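Putative Type I topoisomerase (Deinococcus radiodurans, PDB 3M4A) probably relaxes supercoiled DNA as a type IB topoisomerase, cutting and rejoining one strand without ATP. Local coordinates at residues P282-R286 against G287-C291. Sequence-based numbering, arbitrary orientation.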
ATOM      1  N   PRO A 282     -13.773   9.611  12.413  1.00 14.17           N
ATOM      2  CA  PRO A 282     -13.315   8.633  13.415  1.00 14.45           C
ATOM      3  C   PRO A 282     -14.105   7.319  13.414  1.00 14.46           C
ATOM      4  O   PRO A 282     -13.518   6.246  13.548  1.00 13.38           O
ATOM      5  CB  PRO A 282     -13.490   9.383  14.734  1.00 14.43           C
ATOM      6  CG  PRO A 282     -13.362  10.819  14.354  1.00 15.25           C
ATOM      7  CD  PRO A 282     -13.993  10.941  13.009  1.00 14.76           C
ATOM      8  N   ALA A 283     -15.422   7.391  13.257  1.00 14.91           N
ATOM      9  CA  ALA A 283     -16.237   6.189  13.216  1.00 15.01           C
ATOM     10  C   ALA A 283     -15.858   5.240  12.068  1.00 14.97           C
ATOM     11  O   ALA A 283     -15.774   4.018  12.261  1.00 15.55           O
ATOM     12  CB  ALA A 283     -17.743   6.558  13.147  1.00 14.98           C
ATOM     13  N   VAL A 284     -15.632   5.792  10.876  1.00 14.49           N
ATOM     14  CA  VAL A 284     -15.259   4.986   9.718  1.00 14.39           C
ATOM     15  C   VAL A 284     -13.836   4.436   9.898  1.00 14.05           C
ATOM     16  O   VAL A 284     -13.542   3.315   9.488  1.00 14.09           O
ATOM     17  CB  VAL A 284     -15.376   5.793   8.415  1.00 14.40           C
ATOM     18  CG1 VAL A 284     -14.736   5.057   7.241  1.00 14.52           C
ATOM     19  CG2 VAL A 284     -16.850   6.075   8.114  1.00 14.47           C
ATOM     20  N   THR A 285     -12.973   5.233  10.517  1.00 14.26           N
ATOM     21  CA  THR A 285     -11.574   4.828  10.737  1.00 14.42           C
ATOM     22  C   THR A 285     -11.507   3.640  11.702  1.00 14.49           C
ATOM     23  O   THR A 285     -10.857   2.626  11.419  1.00 12.87           O
ATOM     24  CB  THR A 285     -10.741   6.019  11.243  1.00 14.39           C
ATOM     25  OG1 THR A 285     -10.780   7.080  10.269  1.00 13.72           O
ATOM     26  CG2 THR A 285      -9.298   5.613  11.518  1.00 14.10           C
ATOM     27  N   ARG A 286     -12.214   3.757  12.827  1.00 15.71           N
ATOM     28  CA  ARG A 286     -12.261   2.673  13.816  1.00 16.63           C
ATOM     29  C   ARG A 286     -12.958   1.441  13.241  1.00 17.06           C
ATOM     30  O   ARG A 286     -12.517   0.310  13.462  1.00 17.52           O
ATOM     31  CB  ARG A 286     -12.960   3.138  15.104  1.00 17.06           C
ATOM     32  CG  ARG A 286     -12.701   2.253  16.349  1.00 17.08           C
ATOM     33  CD  ARG A 286     -12.944   3.006  17.663  1.00 18.84           C
ATOM     34  NE  ARG A 286     -12.383   2.294  18.813  1.00 19.94           N
ATOM     35  CZ  ARG A 286     -12.081   2.847  19.989  1.00 20.57           C
ATOM     36  NH1 ARG A 286     -12.256   4.149  20.205  1.00 22.27           N
ATOM     37  NH2 ARG A 286     -11.588   2.086  20.958  1.00 23.84           N
ATOM     38  N   GLY A 287     -14.035   1.655  12.493  1.00 17.13           N
ATOM     39  CA  GLY A 287     -14.829   0.554  11.945  1.00 17.18           C
ATOM     40  C   GLY A 287     -14.231  -0.229  10.786  1.00 17.41           C
ATOM     41  O   GLY A 287     -14.451  -1.440  10.684  1.00 18.46           O
ATOM     42  N   SER A 288     -13.486   0.444   9.906  1.00 17.30           N
ATOM     43  CA  SER A 288     -13.045  -0.144   8.641  1.00 16.70           C
ATOM     44  C   SER A 288     -11.534  -0.130   8.373  1.00 15.87           C
ATOM     45  O   SER A 288     -11.070  -0.858   7.489  1.00 16.22           O
ATOM     46  CB  SER A 288     -13.727   0.572   7.475  1.00 17.56           C
ATOM     47  OG  SER A 288     -15.130   0.363   7.498  1.00 20.83           O
ATOM     48  N   TYR A 289     -10.770   0.690   9.094  1.00 14.37           N
ATOM     49  CA  TYR A 289      -9.369   0.865   8.741  1.00 13.92           C
ATOM     50  C   TYR A 289      -8.392   0.285   9.772  1.00 13.23           C
ATOM     51  O   TYR A 289      -7.523  -0.501   9.397  1.00 13.86           O
ATOM     52  CB  TYR A 289      -9.079   2.331   8.375  1.00 14.09           C
ATOM     53  CG  TYR A 289      -9.693   2.711   7.041  1.00 14.10           C
ATOM     54  CD1 TYR A 289     -10.976   3.257   6.963  1.00 15.08           C
ATOM     55  CD2 TYR A 289      -9.013   2.472   5.854  1.00 13.82           C
ATOM     56  CE1 TYR A 289     -11.551   3.577   5.736  1.00 14.73           C
ATOM     57  CE2 TYR A 289      -9.578   2.793   4.621  1.00 14.36           C
ATOM     58  CZ  TYR A 289     -10.843   3.343   4.568  1.00 15.76           C
ATOM     59  OH  TYR A 289     -11.385   3.660   3.332  1.00 17.42           O
ATOM     60  N   ILE A 290      -8.548   0.618  11.051  1.00 11.64           N
ATOM     61  CA  ILE A 290      -7.603   0.150  12.072  1.00 11.24           C
ATOM     62  C   ILE A 290      -7.998  -1.251  12.533  1.00 10.92           C
ATOM     63  O   ILE A 290      -9.119  -1.459  13.028  1.00 10.77           O
ATOM     64  CB  ILE A 290      -7.566   1.077  13.311  1.00 10.79           C
ATOM     65  CG1 ILE A 290      -7.203   2.522  12.937  1.00 10.39           C
ATOM     66  CG2 ILE A 290      -6.569   0.558  14.340  1.00 10.70           C
ATOM     67  CD1 ILE A 290      -7.387   3.514  14.058  1.00 10.72           C
ATOM     68  N   CYS A 291      -7.089  -2.210  12.388  1.00 10.47           N
ATOM     69  CA  CYS A 291      -7.349  -3.570  12.874  1.00 10.49           C
ATOM     70  C   CYS A 291      -7.476  -3.556  14.407  1.00  9.77           C
ATOM     71  O   CYS A 291      -6.590  -3.088  15.098  1.00  9.39           O
ATOM     72  CB  CYS A 291      -6.243  -4.521  12.413  1.00 10.59           C
ATOM     73  SG  CYS A 291      -6.457  -6.193  13.032  1.00 12.92           S
TER
HETATM   74  O   HOH W   1     -10.782  -0.673  15.067  1.00 23.64           O
HETATM   75  O   HOH W   2     -11.565  -1.909  11.911  1.00 29.20           O
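The last turn of the short helix 282-289 widens into a pi-type turn, in which Thr-285 O accepts from both Tyr-289 N (i+4) and Ile-290 N (i+5). The i+4 pattern holds for Gly-287 N to Ala-283 O and Ser-288 N to Val-284 O, each at 2.9 Å. Tyr-289 N continues it, reaching Thr-285 O at 3.0 Å from well off the carbonyl plane. The i+5 bond from Ile-290 N to Thr-285 O, 3.1 Å long, is what makes the turn pi-type. It arrives almost head-on to the carbonyl and is the straighter of the two, with an N-H...O angle of 166°. Two waters lie between Arg-286 O and Ile-290 O, each within hydrogen-bonding distance of both.

Val-284 and Tyr-289 extend in the same direction, and CG1 of Val-284, turned anti to its own N (chi1 169°), meets the ring edge of Tyr-289 in plane, 3.8 Å from CE1. The same edge passes Val-284 O, which is 3.6 Å from CD1 of Tyr-289. On the buried side the methyl CG2 of Thr-285 touches Ile-290 CD1 at 3.8 Å, the two side chains running at a slant to each other. Chi1 of Thr-285 (-60°) sets CG2 anti to the backbone N, beside Ile-290, while OG1 hydrogen-bonds Thr-281 O.

This helix end sits within the catalytic-core family region but about 25 Å, nearest atom, from the bound DNA. Thr-285 rests on Val-274 and Ala-275 of helix 260-278; Tyr-289 reaches both Leu-278 there and Arg-239 of helix 235-254, and Ile-290 packs on Ala-247. Cys-291 then N-caps helix 292-299, its side chain touching Trp-92 and Leu-95 of helix 91-113.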